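Local structure of uncharacterized protein (Neisseria meningitidis serogroup B, 3OI8) at residues R41-T46 / G147-E152; R49-K54 / T69-F74; R73-G78 / M135-D140; L85-A90 / R110-V115. The protein is the CBS-domain part of a longer protein that probably takes part in magnesium and cobalt transport, and binds adenosine. One frame throughout, in Å; residues are numbered along the deposited sequence.

Overall arrangement
Contacts 1, 2 and 3 touch the bound adenosine; contact 4 does not, the Ile-87 side chain lying about 7 Å away. Contacts 2 and 3 are the buried ones and share Arg-73 and Phe-74 of strand 73-77; contacts 1 and 4 are partly buried and each rests on an antiparallel backbone pairing. Their chemistry follows this division: contact 1 pairs strands and offers aliphatic groups to the purine, contact 2 supplies most of the polar recognition, contact 3 is apolar packing between strands of different sheets, and contact 4 adds a histidine-arginine stack at a partly exposed edge. Contacts 1, 3 and 4 each join segments from the two CBS ranges; contact 2 stays within the first.

Contact 1. Residues R41-T46 / G147-E152; sequences RDAMIT and GLVTFE. With ADN (adenosine), chain C.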
# COMPACT_ATOMS: atom_id res chain seq x y z
N ARG A 41 0.53 -17.95 4.11
CA ARG A 41 1.73 -18.58 4.67
C ARG A 41 3.02 -18.01 4.13
O ARG A 41 4.01 -17.86 4.85
CB ARG A 41 1.75 -20.07 4.32
CG ARG A 41 0.87 -20.94 5.16
CD ARG A 41 1.34 -22.39 5.11
NE ARG A 41 0.35 -23.26 5.71
CZ ARG A 41 -0.72 -23.70 5.05
NH1 ARG A 41 -0.90 -23.35 3.79
NH2 ARG A 41 -1.60 -24.50 5.65
N ASP A 42 3.03 -17.73 2.83
CA ASP A 42 4.25 -17.37 2.13
C ASP A 42 4.69 -15.91 2.35
O ASP A 42 5.82 -15.55 2.02
CB ASP A 42 4.10 -17.67 0.63
CG ASP A 42 3.75 -19.14 0.35
OD1 ASP A 42 4.52 -20.03 0.76
OD2 ASP A 42 2.69 -19.40 -0.27
N ALA A 43 3.81 -15.08 2.90
CA ALA A 43 4.09 -13.64 3.01
C ALA A 43 3.96 -13.11 4.42
O ALA A 43 4.27 -11.96 4.69
CB ALA A 43 3.17 -12.83 2.07
N MSE A 44 3.50 -13.96 5.34
CA MSE A 44 3.22 -13.51 6.69
C MSE A 44 4.46 -13.31 7.56
O MSE A 44 5.53 -13.88 7.30
CB MSE A 44 2.26 -14.47 7.39
CG MSE A 44 2.85 -15.84 7.64
SE MSE A 44 1.69 -16.88 8.80
CE MSE A 44 2.41 -18.65 8.40
N ILE A 45 4.31 -12.49 8.58
CA ILE A 45 5.29 -12.36 9.66
C ILE A 45 4.86 -13.28 10.79
O ILE A 45 3.74 -13.19 11.28
CB ILE A 45 5.34 -10.92 10.16
CG1 ILE A 45 5.76 -10.00 9.01
CG2 ILE A 45 6.29 -10.81 11.37
CD1 ILE A 45 5.52 -8.54 9.29
N THR A 46 5.74 -14.19 11.20
CA THR A 46 5.35 -15.23 12.16
C THR A 46 5.08 -14.64 13.55
O THR A 46 5.67 -13.62 13.90
CB THR A 46 6.42 -16.32 12.27
OG1 THR A 46 5.89 -17.42 13.03
CG2 THR A 46 7.68 -15.77 12.96
N GLY A 147 0.46 -15.51 13.00
CA GLY A 147 1.25 -14.34 12.67
C GLY A 147 0.35 -13.25 12.12
O GLY A 147 -0.83 -13.19 12.44
N LEU A 148 0.92 -12.37 11.31
CA LEU A 148 0.14 -11.30 10.70
C LEU A 148 0.60 -11.17 9.25
O LEU A 148 1.66 -11.70 8.88
CB LEU A 148 0.32 -9.98 11.49
CG LEU A 148 1.69 -9.30 11.54
CD1 LEU A 148 2.02 -8.57 10.24
CD2 LEU A 148 1.75 -8.30 12.71
N VAL A 149 -0.21 -10.50 8.44
CA VAL A 149 0.14 -10.29 7.03
C VAL A 149 -0.32 -8.89 6.62
O VAL A 149 -1.38 -8.42 7.07
CB VAL A 149 -0.42 -11.42 6.10
CG1 VAL A 149 -1.92 -11.57 6.23
CG2 VAL A 149 0.01 -11.20 4.63
N THR A 150 0.50 -8.22 5.81
CA THR A 150 0.20 -6.85 5.42
C THR A 150 0.14 -6.65 3.90
O THR A 150 0.79 -7.37 3.14
CB THR A 150 1.26 -5.85 5.98
OG1 THR A 150 2.47 -6.00 5.25
CG2 THR A 150 1.54 -6.12 7.47
N PHE A 151 -0.67 -5.68 3.50
CA PHE A 151 -0.82 -5.24 2.12
C PHE A 151 0.54 -4.90 1.52
O PHE A 151 0.92 -5.41 0.47
CB PHE A 151 -1.75 -4.02 2.09
CG PHE A 151 -1.88 -3.36 0.73
CD1 PHE A 151 -2.65 -3.95 -0.26
CD2 PHE A 151 -1.28 -2.14 0.47
CE1 PHE A 151 -2.78 -3.35 -1.51
CE2 PHE A 151 -1.40 -1.53 -0.77
CZ PHE A 151 -2.16 -2.14 -1.76
N GLU A 152 1.29 -4.07 2.22
CA GLU A 152 2.57 -3.61 1.68
C GLU A 152 3.56 -4.75 1.47
O GLU A 152 4.38 -4.69 0.56
CB GLU A 152 3.15 -2.48 2.54
CG GLU A 152 2.24 -1.25 2.57
CD GLU A 152 2.90 -0.02 3.19
OE1 GLU A 152 2.33 1.09 3.04
OE2 GLU A 152 3.98 -0.16 3.80
O5' ADN C . 7.05 -1.81 8.43
C5' ADN C . 8.03 -2.17 7.49
C4' ADN C . 8.01 -3.71 7.25
O4' ADN C . 7.96 -4.42 8.53
C3' ADN C . 6.77 -4.13 6.43
O3' ADN C . 7.14 -4.37 5.10
C2' ADN C . 6.28 -5.40 7.08
O2' ADN C . 6.85 -6.52 6.45
C1' ADN C . 6.81 -5.34 8.51
N9 ADN C . 5.79 -4.89 9.45
C8 ADN C . 4.79 -3.76 9.27
N7 ADN C . 3.99 -3.65 10.54
C5 ADN C . 4.51 -4.72 11.52
C6 ADN C . 4.10 -5.10 12.97
N6 ADN C . 3.06 -4.33 13.65
N1 ADN C . 4.79 -6.18 13.66
C2 ADN C . 5.91 -6.95 12.97
N3 ADN C . 6.32 -6.58 11.55
C4 ADN C . 5.62 -5.48 10.84
O HOH W 1 3.05 -9.75 5.72
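The carbonyl oxygen of Ile-45 is gripped twice by segment 147-152. The N-H of Leu-148 approaches it in the carbonyl plane, with Leu-148 N 2.9 Å from Ile-45 O and an angle of 156° at the hydrogen. A CA-H...O contact adds to this, Gly-147 CA lying 3.1 Å from the same oxygen; with no side chain on Gly-147, the backbones can come this close. The return bond, Ile-45 N to Leu-148 O at 2.8 Å, completes an antiparallel hydrogen-bonded pair. Where the strands part, a water carries the connection on, donating to Ala-43 O (2.7 Å) and accepting from Thr-150 N.

The side chains of Ile-45 and Leu-148 lie alongside each other, their CD1 methyls 3.6 Å apart. Leu-148 has CG between its backbone N and carbonyl carbon (chi1 65°), and this together with chi2 of 76° brings its other methyl, CD2, to the purine, 3.8 Å from N1 of adenosine. Ile-45 CD1 meets the same purine face at N3, a tight 3.1 Å. On the other flank, Val-149 packs against Ala-43 and Met-44 and is backed by Leu-124 of helix 121-130. The N-terminal strand of the first CBS range thus completes the sheet of the second at its edge, a pairing characteristic of the CBS fold that here forms one wall of the adenosine pocket.

Contact 2. Residues R49-K54 / T69-F74; sequences RMNVLK and TAHSRF. With ADN (adenosine), chain C.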
# COMPACT_ATOMS: atom_id res chain seq x y z
N ARG A 49 7.53 -13.05 16.00
CA ARG A 49 8.27 -11.90 15.46
C ARG A 49 7.43 -10.63 15.26
O ARG A 49 7.96 -9.58 14.86
CB ARG A 49 8.95 -12.26 14.14
CG ARG A 49 10.01 -13.34 14.29
CD ARG A 49 10.66 -13.68 12.95
NE ARG A 49 11.60 -14.79 13.08
CZ ARG A 49 12.25 -15.35 12.07
NH1 ARG A 49 12.07 -14.90 10.83
NH2 ARG A 49 13.09 -16.35 12.29
N MSE A 50 6.13 -10.70 15.52
CA MSE A 50 5.29 -9.52 15.34
C MSE A 50 5.60 -8.48 16.40
O MSE A 50 5.89 -8.82 17.54
CB MSE A 50 3.82 -9.88 15.50
CG MSE A 50 3.35 -11.03 14.67
SE MSE A 50 1.49 -11.32 15.11
CE MSE A 50 1.67 -11.74 17.00
N ASN A 51 5.52 -7.20 16.03
CA ASN A 51 5.61 -6.12 17.01
C ASN A 51 4.20 -5.74 17.44
O ASN A 51 3.41 -5.28 16.62
CB ASN A 51 6.32 -4.89 16.41
CG ASN A 51 7.80 -5.13 16.17
OD1 ASN A 51 8.31 -4.80 15.10
ND2 ASN A 51 8.49 -5.69 17.16
N VAL A 52 3.88 -5.96 18.72
CA VAL A 52 2.53 -5.71 19.23
C VAL A 52 2.49 -4.66 20.34
O VAL A 52 3.53 -4.32 20.93
CB VAL A 52 1.89 -7.01 19.76
CG1 VAL A 52 1.83 -8.08 18.67
CG2 VAL A 52 2.68 -7.53 20.97
N LEU A 53 1.30 -4.16 20.65
CA LEU A 53 1.12 -3.23 21.78
C LEU A 53 0.26 -3.88 22.85
O LEU A 53 -0.69 -4.60 22.52
CB LEU A 53 0.43 -1.95 21.30
CG LEU A 53 1.16 -1.20 20.17
CD1 LEU A 53 0.29 -0.06 19.67
CD2 LEU A 53 2.51 -0.70 20.64
N LYS A 54 0.57 -3.63 24.12
CA LYS A 54 -0.21 -4.19 25.23
C LYS A 54 -1.42 -3.30 25.49
O LYS A 54 -1.33 -2.08 25.46
CB LYS A 54 0.61 -4.28 26.53
CG LYS A 54 2.01 -4.86 26.42
CD LYS A 54 2.07 -6.14 25.62
CE LYS A 54 3.52 -6.59 25.47
NZ LYS A 54 3.77 -7.46 24.28
N THR A 69 9.88 1.32 16.05
CA THR A 69 9.72 0.25 15.07
C THR A 69 9.34 0.81 13.71
O THR A 69 9.54 0.17 12.69
CB THR A 69 8.67 -0.77 15.51
OG1 THR A 69 7.41 -0.11 15.68
CG2 THR A 69 9.06 -1.43 16.83
N ALA A 70 8.79 2.02 13.72
CA ALA A 70 8.44 2.73 12.50
C ALA A 70 7.33 2.06 11.67
O ALA A 70 7.13 2.43 10.51
CB ALA A 70 9.69 2.95 11.64
N HIS A 71 6.62 1.10 12.25
CA HIS A 71 5.49 0.48 11.53
C HIS A 71 4.30 1.43 11.53
O HIS A 71 4.22 2.35 12.36
CB HIS A 71 5.05 -0.85 12.15
CG HIS A 71 6.14 -1.87 12.27
ND1 HIS A 71 6.90 -2.28 11.20
CD2 HIS A 71 6.58 -2.59 13.33
CE1 HIS A 71 7.77 -3.19 11.60
NE2 HIS A 71 7.59 -3.39 12.89
N SER A 72 3.36 1.18 10.64
CA SER A 72 2.14 2.00 10.58
C SER A 72 0.98 1.40 11.35
O SER A 72 0.11 2.14 11.83
CB SER A 72 1.73 2.23 9.12
OG SER A 72 2.71 2.99 8.43
N ARG A 73 0.93 0.07 11.44
CA ARG A 73 -0.17 -0.64 12.12
C ARG A 73 0.37 -1.69 13.08
O ARG A 73 1.39 -2.31 12.79
CB ARG A 73 -1.08 -1.29 11.08
CG ARG A 73 -2.11 -0.33 10.51
CD ARG A 73 -2.45 -0.64 9.10
NE ARG A 73 -1.28 -0.49 8.24
CZ ARG A 73 -1.11 0.49 7.36
NH1 ARG A 73 0.00 0.53 6.64
NH2 ARG A 73 -2.04 1.42 7.20
N PHE A 74 -0.32 -1.87 14.21
CA PHE A 74 0.12 -2.78 15.28
C PHE A 74 -1.06 -3.56 15.87
O PHE A 74 -2.06 -2.96 16.27
CB PHE A 74 0.74 -1.96 16.42
CG PHE A 74 1.92 -1.11 16.00
CD1 PHE A 74 3.21 -1.53 16.27
CD2 PHE A 74 1.72 0.09 15.34
CE1 PHE A 74 4.30 -0.76 15.88
CE2 PHE A 74 2.81 0.86 14.95
CZ PHE A 74 4.10 0.43 15.21
O5' ADN C . 7.05 -1.81 8.43
C5' ADN C . 8.03 -2.17 7.49
C4' ADN C . 8.01 -3.71 7.25
O4' ADN C . 7.96 -4.42 8.53
C3' ADN C . 6.77 -4.13 6.43
O3' ADN C . 7.14 -4.37 5.10
C2' ADN C . 6.28 -5.40 7.08
O2' ADN C . 6.85 -6.52 6.45
C1' ADN C . 6.81 -5.34 8.51
N9 ADN C . 5.79 -4.89 9.45
C8 ADN C . 4.79 -3.76 9.27
N7 ADN C . 3.99 -3.65 10.54
C5 ADN C . 4.51 -4.72 11.52
C6 ADN C . 4.10 -5.10 12.97
N6 ADN C . 3.06 -4.33 13.65
N1 ADN C . 4.79 -6.18 13.66
C2 ADN C . 5.91 -6.95 12.97
N3 ADN C . 6.32 -6.58 11.55
C4 ADN C . 5.62 -5.48 10.84
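Asn-51 and His-71 make the tight part of this contact. His-71 NE2 donates to Asn-51 OD1 at 2.7 Å; the oxygen lies only 2° out of the imidazole plane, and the donor arrives on a lone pair in the carbonyl plane. The amide and ring planes are 30° apart. At the other ring nitrogen, His-71 ND1 is hydrogen-bonded to O5' of adenosine at 2.8 Å. Bonds at both nitrogens would fix the rotation of the imidazole, and one of its faces lies on the purine, with C5 of adenosine 3.3 Å above the ring plane.

The backbone of Asn-51 reads the purine edge. Its N-H points at N1 of adenosine (2.7 Å, 159°), while N6 donates to Asn-51 O at 3.1 Å. The second amino hydrogen goes to Arg-73 O, 2.8 Å from N6. Also closely packed and buried, Leu-53 CD1 rests 3.8 Å from Phe-74 CB, joining the two parallel strands of a beta-alpha-beta unit beneath helix 59-69.

Packing is looser on the partly exposed side. There Thr-69 CG2 approaches Asn-51 OD1 no nearer than 3.9 Å, and Asn-51 ND2 makes a weak hydrogen bond to the hydroxyl of Tyr-65; Thr-69 OG1 turns back to Tyr-65 O of its own helix. An acceptor at N1 beside a donor at N6 is the pattern of adenine, so recognition by main-chain groups is consistent with a preference for that base, with the histidine linking base and ribose.

Contact 3. Residues R73-G78 / M135-D140; sequences RFPVIG and MAIVID. With ADN (adenosine), chain C.
Met-135, present as selenomethionine, reaches across to Arg-73 and Pro-75 and carries most of this contact. Its CB starts toward the other strand but meets nothing of segment 73-78 within 4.2 Å; CG, anti to the backbone N (chi1 165°), likewise serves to span the gap. The selenium is the first atom to arrive. It sits 3.9 Å from Pro-75 CD and 4.1 Å from Arg-73 CB, in the angle between the two residues. A bend at chi3 (-70°) then turns the terminal methyl toward the ligand, so that CE lies 3.4 Å from Arg-73 O and 3.8 Å from N7 of adenosine. The methyl therefore abuts the same carbonyl oxygen that receives the adenine amino group.

Pro-75 crosses Met-135 at about a right angle and is touched by a second residue further along: its CG is 4.0 Å from Ile-137 CD1. Its CD also faces the ligand, 3.7 Å from N6 of adenosine, and Leu-148 packs against the proline from strand 145-150.

The geometry excludes strand pairing. Strands 73-77 and 135-139 pass 8.7 Å apart at 39° and share no hydrogen bond, each being paired instead within its own sheet: Phe-74 with Leu-88, for example, and Ala-136 with Val-149. Between these two strands, cohesion therefore probably comes from van der Waals packing of Met-135, Pro-75 and Ile-137. The apolar groups beside Arg-73 O and N6 probably lower the local polarity, which would favour the bond between them.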
# COMPACT_ATOMS: atom_id res chain seq x y z
N ARG A 73 0.93 0.07 11.44
CA ARG A 73 -0.17 -0.64 12.12
C ARG A 73 0.37 -1.69 13.08
O ARG A 73 1.39 -2.31 12.79
CB ARG A 73 -1.08 -1.29 11.08
CG ARG A 73 -2.11 -0.33 10.51
CD ARG A 73 -2.45 -0.64 9.10
NE ARG A 73 -1.28 -0.49 8.24
CZ ARG A 73 -1.11 0.49 7.36
NH1 ARG A 73 0.00 0.53 6.64
NH2 ARG A 73 -2.04 1.42 7.20
N PHE A 74 -0.32 -1.87 14.21
CA PHE A 74 0.12 -2.78 15.28
C PHE A 74 -1.06 -3.56 15.87
O PHE A 74 -2.06 -2.96 16.27
CB PHE A 74 0.74 -1.96 16.42
CG PHE A 74 1.92 -1.11 16.00
CD1 PHE A 74 3.21 -1.53 16.27
CD2 PHE A 74 1.72 0.09 15.34
CE1 PHE A 74 4.30 -0.76 15.88
CE2 PHE A 74 2.81 0.86 14.95
CZ PHE A 74 4.10 0.43 15.21
N PRO A 75 -0.94 -4.89 15.93
CA PRO A 75 -1.92 -5.68 16.70
C PRO A 75 -1.87 -5.23 18.15
O PRO A 75 -0.79 -4.96 18.66
CB PRO A 75 -1.36 -7.11 16.63
CG PRO A 75 -0.42 -7.11 15.45
CD PRO A 75 0.15 -5.72 15.38
N VAL A 76 -3.01 -5.17 18.82
CA VAL A 76 -3.03 -4.85 20.24
C VAL A 76 -3.47 -6.12 20.97
O VAL A 76 -4.46 -6.74 20.57
CB VAL A 76 -3.99 -3.70 20.55
CG1 VAL A 76 -4.15 -3.52 22.07
CG2 VAL A 76 -3.47 -2.39 19.91
N ILE A 77 -2.73 -6.51 22.01
CA ILE A 77 -2.97 -7.79 22.66
C ILE A 77 -3.42 -7.66 24.11
O ILE A 77 -3.19 -6.63 24.78
CB ILE A 77 -1.72 -8.69 22.65
CG1 ILE A 77 -0.57 -8.02 23.41
CG2 ILE A 77 -1.34 -9.06 21.23
CD1 ILE A 77 0.53 -8.96 23.85
N GLY A 78 -4.08 -8.71 24.58
CA GLY A 78 -4.47 -8.81 25.97
C GLY A 78 -3.39 -9.57 26.70
O GLY A 78 -2.28 -9.06 26.88
N MSE A 135 -3.82 -4.75 7.06
CA MSE A 135 -3.22 -5.82 7.85
C MSE A 135 -4.28 -6.84 8.25
O MSE A 135 -5.43 -6.48 8.50
CB MSE A 135 -2.51 -5.23 9.08
CG MSE A 135 -2.14 -6.23 10.18
SE MSE A 135 -1.23 -5.37 11.71
CE MSE A 135 0.47 -4.94 10.85
N ALA A 136 -3.90 -8.11 8.26
CA ALA A 136 -4.77 -9.13 8.81
C ALA A 136 -3.97 -9.97 9.80
O ALA A 136 -2.74 -10.03 9.73
CB ALA A 136 -5.34 -10.01 7.73
N ILE A 137 -4.68 -10.61 10.72
CA ILE A 137 -4.04 -11.50 11.67
C ILE A 137 -4.25 -12.91 11.16
O ILE A 137 -5.37 -13.29 10.82
CB ILE A 137 -4.69 -11.37 13.06
CG1 ILE A 137 -4.58 -9.91 13.57
CG2 ILE A 137 -4.11 -12.43 14.01
CD1 ILE A 137 -3.17 -9.40 13.75
N VAL A 138 -3.17 -13.69 11.08
CA VAL A 138 -3.25 -15.05 10.57
C VAL A 138 -3.51 -16.00 11.73
O VAL A 138 -2.84 -15.94 12.75
CB VAL A 138 -1.97 -15.41 9.83
CG1 VAL A 138 -2.08 -16.80 9.18
CG2 VAL A 138 -1.69 -14.32 8.79
N ILE A 139 -4.51 -16.86 11.55
CA ILE A 139 -4.96 -17.80 12.58
C ILE A 139 -4.58 -19.23 12.18
O ILE A 139 -4.72 -19.60 11.02
CB ILE A 139 -6.49 -17.71 12.73
CG1 ILE A 139 -6.91 -16.33 13.23
CG2 ILE A 139 -7.01 -18.80 13.67
CD1 ILE A 139 -6.24 -15.93 14.53
N ASP A 140 -4.11 -20.03 13.12
CA ASP A 140 -3.78 -21.42 12.82
C ASP A 140 -5.06 -22.27 12.84
O ASP A 140 -6.14 -21.76 13.14
CB ASP A 140 -2.71 -21.98 13.78
CG ASP A 140 -3.17 -22.01 15.23
OD1 ASP A 140 -4.36 -22.25 15.50
OD2 ASP A 140 -2.31 -21.81 16.12
O5' ADN C . 7.05 -1.81 8.43
C5' ADN C . 8.03 -2.17 7.49
C4' ADN C . 8.01 -3.71 7.25
O4' ADN C . 7.96 -4.42 8.53
C3' ADN C . 6.77 -4.13 6.43
O3' ADN C . 7.14 -4.37 5.10
C2' ADN C . 6.28 -5.40 7.08
O2' ADN C . 6.85 -6.52 6.45
C1' ADN C . 6.81 -5.34 8.51
N9 ADN C . 5.79 -4.89 9.45
C8 ADN C . 4.79 -3.76 9.27
N7 ADN C . 3.99 -3.65 10.54
C5 ADN C . 4.51 -4.72 11.52
C6 ADN C . 4.10 -5.10 12.97
N6 ADN C . 3.06 -4.33 13.65
N1 ADN C . 4.79 -6.18 13.66
C2 ADN C . 5.91 -6.95 12.97
N3 ADN C . 6.32 -6.58 11.55
C4 ADN C . 5.62 -5.48 10.84

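Contact 4. Residues L85-A90 / R110-V115; sequences LGILHA and RPAVFV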
# COMPACT_ATOMS: atom_id res chain seq x y z
N LEU A 85 -6.77 -8.11 20.33
CA LEU A 85 -7.99 -7.37 20.64
C LEU A 85 -8.39 -6.47 19.49
O LEU A 85 -9.52 -6.00 19.40
CB LEU A 85 -7.78 -6.52 21.89
CG LEU A 85 -7.28 -7.32 23.10
CD1 LEU A 85 -6.85 -6.40 24.24
CD2 LEU A 85 -8.35 -8.31 23.55
N GLY A 86 -7.43 -6.19 18.62
CA GLY A 86 -7.64 -5.17 17.62
C GLY A 86 -6.36 -4.72 16.97
O GLY A 86 -5.27 -5.24 17.25
N ILE A 87 -6.49 -3.73 16.09
CA ILE A 87 -5.36 -3.13 15.39
C ILE A 87 -5.33 -1.64 15.72
O ILE A 87 -6.36 -0.97 15.68
CB ILE A 87 -5.51 -3.26 13.85
CG1 ILE A 87 -5.85 -4.69 13.43
CG2 ILE A 87 -4.26 -2.75 13.14
CD1 ILE A 87 -4.80 -5.73 13.80
N LEU A 88 -4.15 -1.12 16.08
CA LEU A 88 -3.95 0.31 16.21
C LEU A 88 -3.18 0.79 15.00
O LEU A 88 -2.16 0.20 14.67
CB LEU A 88 -3.13 0.66 17.45
CG LEU A 88 -2.73 2.15 17.36
CD1 LEU A 88 -3.86 3.07 17.79
CD2 LEU A 88 -1.46 2.46 18.14
N HIS A 89 -3.68 1.85 14.38
CA HIS A 89 -3.01 2.56 13.30
C HIS A 89 -2.25 3.73 13.90
O HIS A 89 -2.83 4.58 14.58
CB HIS A 89 -4.06 3.09 12.32
CG HIS A 89 -4.78 2.00 11.59
ND1 HIS A 89 -5.04 2.04 10.24
CD2 HIS A 89 -5.25 0.80 12.03
CE1 HIS A 89 -5.66 0.93 9.88
NE2 HIS A 89 -5.80 0.16 10.95
N ALA A 90 -0.94 3.77 13.65
CA ALA A 90 -0.07 4.77 14.26
C ALA A 90 -0.65 6.19 14.19
O ALA A 90 -0.59 6.96 15.15
CB ALA A 90 1.31 4.74 13.58
N ARG A 110 -9.15 -0.39 16.22
CA ARG A 110 -10.01 -0.95 15.19
C ARG A 110 -10.06 -2.46 15.33
O ARG A 110 -9.11 -3.06 15.83
CB ARG A 110 -9.49 -0.57 13.81
CG ARG A 110 -9.43 0.95 13.59
CD ARG A 110 -8.57 1.28 12.40
NE ARG A 110 -8.29 2.71 12.26
CZ ARG A 110 -8.42 3.38 11.12
NH1 ARG A 110 -8.83 2.75 10.03
NH2 ARG A 110 -8.14 4.68 11.07
N PRO A 111 -11.16 -3.08 14.89
CA PRO A 111 -11.29 -4.55 14.92
C PRO A 111 -10.28 -5.22 13.99
O PRO A 111 -9.93 -4.67 12.95
CB PRO A 111 -12.72 -4.79 14.40
CG PRO A 111 -13.11 -3.52 13.71
CD PRO A 111 -12.39 -2.42 14.41
N ALA A 112 -9.78 -6.39 14.38
CA ALA A 112 -8.83 -7.15 13.57
C ALA A 112 -9.57 -8.01 12.55
O ALA A 112 -10.61 -8.59 12.85
CB ALA A 112 -7.97 -8.02 14.45
N VAL A 113 -9.03 -8.10 11.34
CA VAL A 113 -9.52 -9.06 10.36
C VAL A 113 -8.67 -10.33 10.47
O VAL A 113 -7.45 -10.25 10.58
CB VAL A 113 -9.44 -8.48 8.94
CG1 VAL A 113 -9.74 -9.55 7.92
CG2 VAL A 113 -10.42 -7.32 8.81
N PHE A 114 -9.31 -11.49 10.53
CA PHE A 114 -8.60 -12.76 10.70
C PHE A 114 -8.63 -13.59 9.42
O PHE A 114 -9.63 -13.61 8.72
CB PHE A 114 -9.20 -13.56 11.87
CG PHE A 114 -9.07 -12.86 13.20
CD1 PHE A 114 -7.89 -12.91 13.90
CD2 PHE A 114 -10.13 -12.14 13.72
CE1 PHE A 114 -7.77 -12.26 15.13
CE2 PHE A 114 -10.01 -11.49 14.94
CZ PHE A 114 -8.82 -11.55 15.64
N VAL A 115 -7.52 -14.25 9.11
CA VAL A 115 -7.46 -15.12 7.93
C VAL A 115 -6.62 -16.36 8.25
O VAL A 115 -5.69 -16.27 9.06
CB VAL A 115 -6.82 -14.42 6.72
CG1 VAL A 115 -7.66 -13.21 6.27
CG2 VAL A 115 -5.40 -13.98 7.05
O HOH W 2 -10.82 -7.30 16.78
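A single antiparallel bridge, Ile-87 with Arg-110, ties the edge strand 84-89 to the segment that leads into strand 114-116, and so connects the two CBS ranges. Both hydrogen bonds of the pair are formed. Ile-87 N donates a hydrogen bond to Arg-110 O at 2.7 Å, with an angle of 166° at the hydrogen. Arg-110 N answers at 2.9 Å from Ile-87 O.

Beyond the bridge, the arginine side chain runs extended from CG to NE and lays its guanidinium flat on the ring of His-89. The group centres are 3.8 Å apart and the planes only 13° from parallel, evidence of a true stack. Arg-110 CD joins in through a CH-pi contact over the same ring, 3.6 Å from the centroid of His-89. The polar end has a firmer partner elsewhere: Arg-110 NE forms a salt bridge with Asp-92, which would help to hold the guanidinium in this orientation.

The strand is irregular on the other side of the bridge. Leu-85 and Gly-86 both face Val-76 of strand 73-77, a classic beta bulge, and at Gly-86 the absence of a side chain allows its CA to approach Arg-110 O to 3.1 Å. Past Pro-111 the two segments separate; a water accepts from Ala-112 N (2.8 Å) and donates to Leu-85 O in place of a direct bond. Toward strand 135-139, Ile-87 CD1 packs 4.0 Å from Ala-112 CB, and both side chains also touch Ile-137.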